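Local coordinates for tautomerase (Advenella mimigardefordensis DPN7, PDB 6VVW), which belongs to the tautomerase superfamily, whose small beta-alpha-beta proteins share the fold of MIF, and is assembled here from three copies of one chain, at residues I3-V8 and R40-E45. Residues are numbered along the deposited sequence; the frame is centred on the assembly and turned at random.
Sequences ILQVQV and RISLHE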
loop_
_atom_site.group_PDB
_atom_site.type_symbol
_atom_site.label_atom_id
_atom_site.label_comp_id
_atom_site.label_asym_id
_atom_site.label_seq_id
_atom_site.Cartn_x
_atom_site.Cartn_y
_atom_site.Cartn_z
ATOM N N ILE A 3 -3.409 10.893 3.824
ATOM C CA ILE A 3 -2.063 10.538 3.420
ATOM C C ILE A 3 -2.125 9.819 2.082
ATOM O O ILE A 3 -3.077 9.099 1.775
ATOM C CB ILE A 3 -1.389 9.685 4.501
ATOM C CG1 ILE A 3 -1.701 8.224 4.297
ATOM C CG2 ILE A 3 -1.899 10.106 5.847
ATOM C CD1 ILE A 3 -1.010 7.387 5.256
ATOM N N LEU A 4 -1.124 10.046 1.252
ATOM C CA LEU A 4 -1.121 9.528 -0.104
ATOM C C LEU A 4 0.182 8.801 -0.328
ATOM O O LEU A 4 1.226 9.219 0.171
ATOM C CB LEU A 4 -1.280 10.637 -1.135
ATOM C CG LEU A 4 -2.689 10.879 -1.667
ATOM C CD1 LEU A 4 -3.573 11.595 -0.655
ATOM C CD2 LEU A 4 -2.578 11.715 -2.909
ATOM N N GLN A 5 0.098 7.674 -1.018
ATOM C CA GLN A 5 1.275 6.981 -1.509
ATOM C C GLN A 5 1.051 6.801 -2.989
ATOM O O GLN A 5 -0.085 6.576 -3.416
ATOM C CB GLN A 5 1.496 5.618 -0.813
ATOM C CG GLN A 5 1.485 5.700 0.691
ATOM C CD GLN A 5 1.891 4.405 1.359
ATOM O OE1 GLN A 5 2.029 3.369 0.704
ATOM N NE2 GLN A 5 2.114 4.460 2.672
ATOM N N VAL A 6 2.122 6.925 -3.767
ATOM C CA VAL A 6 2.031 7.046 -5.220
ATOM C C VAL A 6 3.126 6.215 -5.861
ATOM O O VAL A 6 4.297 6.342 -5.492
ATOM C CB VAL A 6 2.174 8.508 -5.683
ATOM C CG1 VAL A 6 1.747 8.630 -7.112
ATOM C CG2 VAL A 6 1.407 9.455 -4.786
ATOM N N GLN A 7 2.763 5.401 -6.850
ATOM C CA GLN A 7 3.738 4.729 -7.696
ATOM C C GLN A 7 3.689 5.351 -9.080
ATOM O O GLN A 7 2.634 5.361 -9.720
ATOM C CB GLN A 7 3.466 3.233 -7.776
ATOM C CG GLN A 7 3.845 2.501 -6.519
ATOM C CD GLN A 7 3.430 1.032 -6.515
ATOM O OE1 GLN A 7 2.898 0.508 -7.501
ATOM N NE2 GLN A 7 3.681 0.352 -5.388
ATOM N N VAL A 8 4.823 5.884 -9.533
ATOM C CA VAL A 8 4.955 6.387 -10.892
ATOM C C VAL A 8 6.007 5.562 -11.609
ATOM O O VAL A 8 6.952 5.084 -10.985
ATOM C CB VAL A 8 5.342 7.875 -10.900
ATOM C CG1 VAL A 8 6.578 8.080 -10.076
ATOM C CG2 VAL A 8 5.556 8.355 -12.325
ATOM N N ARG A 40 -0.398 14.054 3.850
ATOM C CA ARG A 40 0.963 13.797 3.432
ATOM C C ARG A 40 0.890 13.119 2.080
ATOM O O ARG A 40 -0.163 12.638 1.664
ATOM C CB ARG A 40 1.741 12.940 4.450
ATOM C CG ARG A 40 0.883 12.045 5.310
ATOM C CD ARG A 40 1.703 11.166 6.239
ATOM N NE ARG A 40 2.064 11.875 7.462
ATOM C CZ ARG A 40 2.831 11.385 8.437
ATOM N NH1 ARG A 40 3.361 10.170 8.366
ATOM N NH2 ARG A 40 3.090 12.136 9.490
ATOM N N ILE A 41 2.004 13.127 1.363
ATOM C CA ILE A 41 2.075 12.469 0.067
ATOM C C ILE A 41 3.460 11.889 -0.068
ATOM O O ILE A 41 4.448 12.566 0.225
ATOM C CB ILE A 41 1.795 13.435 -1.096
ATOM C CG1 ILE A 41 0.344 13.897 -1.063
ATOM C CG2 ILE A 41 2.091 12.753 -2.401
ATOM C CD1 ILE A 41 0.092 15.193 -1.771
ATOM N N SER A 42 3.545 10.648 -0.519
ATOM C CA SER A 42 4.824 9.974 -0.682
ATOM C C SER A 42 4.932 9.456 -2.104
ATOM O O SER A 42 4.045 8.735 -2.565
ATOM C CB SER A 42 4.947 8.826 0.303
ATOM O OG SER A 42 4.518 7.612 -0.284
ATOM N N LEU A 43 6.022 9.781 -2.794
ATOM C CA LEU A 43 6.236 9.264 -4.137
ATOM C C LEU A 43 7.319 8.193 -4.138
ATOM O O LEU A 43 8.375 8.372 -3.521
ATOM C CB LEU A 43 6.615 10.390 -5.104
ATOM C CG LEU A 43 6.747 9.894 -6.541
ATOM C CD1 LEU A 43 5.438 9.257 -6.875
ATOM C CD2 LEU A 43 6.993 11.017 -7.497
ATOM N N HIS A 44 7.065 7.092 -4.865
ATOM C CA HIS A 44 7.951 5.923 -4.901
ATOM C C HIS A 44 8.039 5.426 -6.339
ATOM O O HIS A 44 7.218 4.608 -6.760
ATOM C CB HIS A 44 7.422 4.845 -3.972
ATOM C CG HIS A 44 7.939 3.466 -4.250
ATOM N ND1 HIS A 44 9.218 3.216 -4.704
ATOM C CD2 HIS A 44 7.349 2.253 -4.107
ATOM C CE1 HIS A 44 9.392 1.912 -4.832
ATOM N NE2 HIS A 44 8.271 1.305 -4.487
ATOM N N GLU A 45 9.045 5.896 -7.079
ATOM C CA GLU A 45 9.126 5.561 -8.492
ATOM C C GLU A 45 9.463 4.093 -8.690
ATOM O O GLU A 45 10.123 3.460 -7.869
ATOM C CB GLU A 45 10.171 6.394 -9.219
ATOM C CG GLU A 45 10.535 7.712 -8.585
ATOM C CD GLU A 45 11.611 8.421 -9.386
ATOM O OE1 GLU A 45 11.685 8.179 -10.605
ATOM O OE2 GLU A 45 12.360 9.236 -8.809
#
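Leu43 lies across both Val6 and Val8. CB leaves on the face shared with Leu4, Val6 and Ile41; CG, trans to the backbone N (chi1 -176°), is carried toward Val8, 4.0 Å from its CG1. CD1 then turns inward over strand 3-8, where Leu43 CD1 lies 3.4 Å from Val6 O and 3.6 Å from both Val6 CB and Val8 CG1, while CD2 flanks that same Val8 methyl at 3.9 Å. Further back, Ile41 CG1 runs alongside Leu4 CB at 3.6 Å, and helix 16-30 covers Ile41 through Leu21, Ala24 and Thr25. This is the parallel strand pair of a beta-alpha-beta unit, the element repeated in tautomerase folds: helix 16-30 connects the two strands, whose N-to-C directions differ by 11°. Val6 both accepts and donates across the pair, since its O accepts His44 N at 2.9 Å and its N gives a weak bond to Ser42 O. On the other face, Ser42 OG sits 3.7 Å from Gln5 CB but hydrogen-bonds Gln7 of the second subunit. There too, Arg40 CG touches Ile3 CG2 at 3.4 Å before its guanidinium reaches the carbonyl of Cys98 in that subunit.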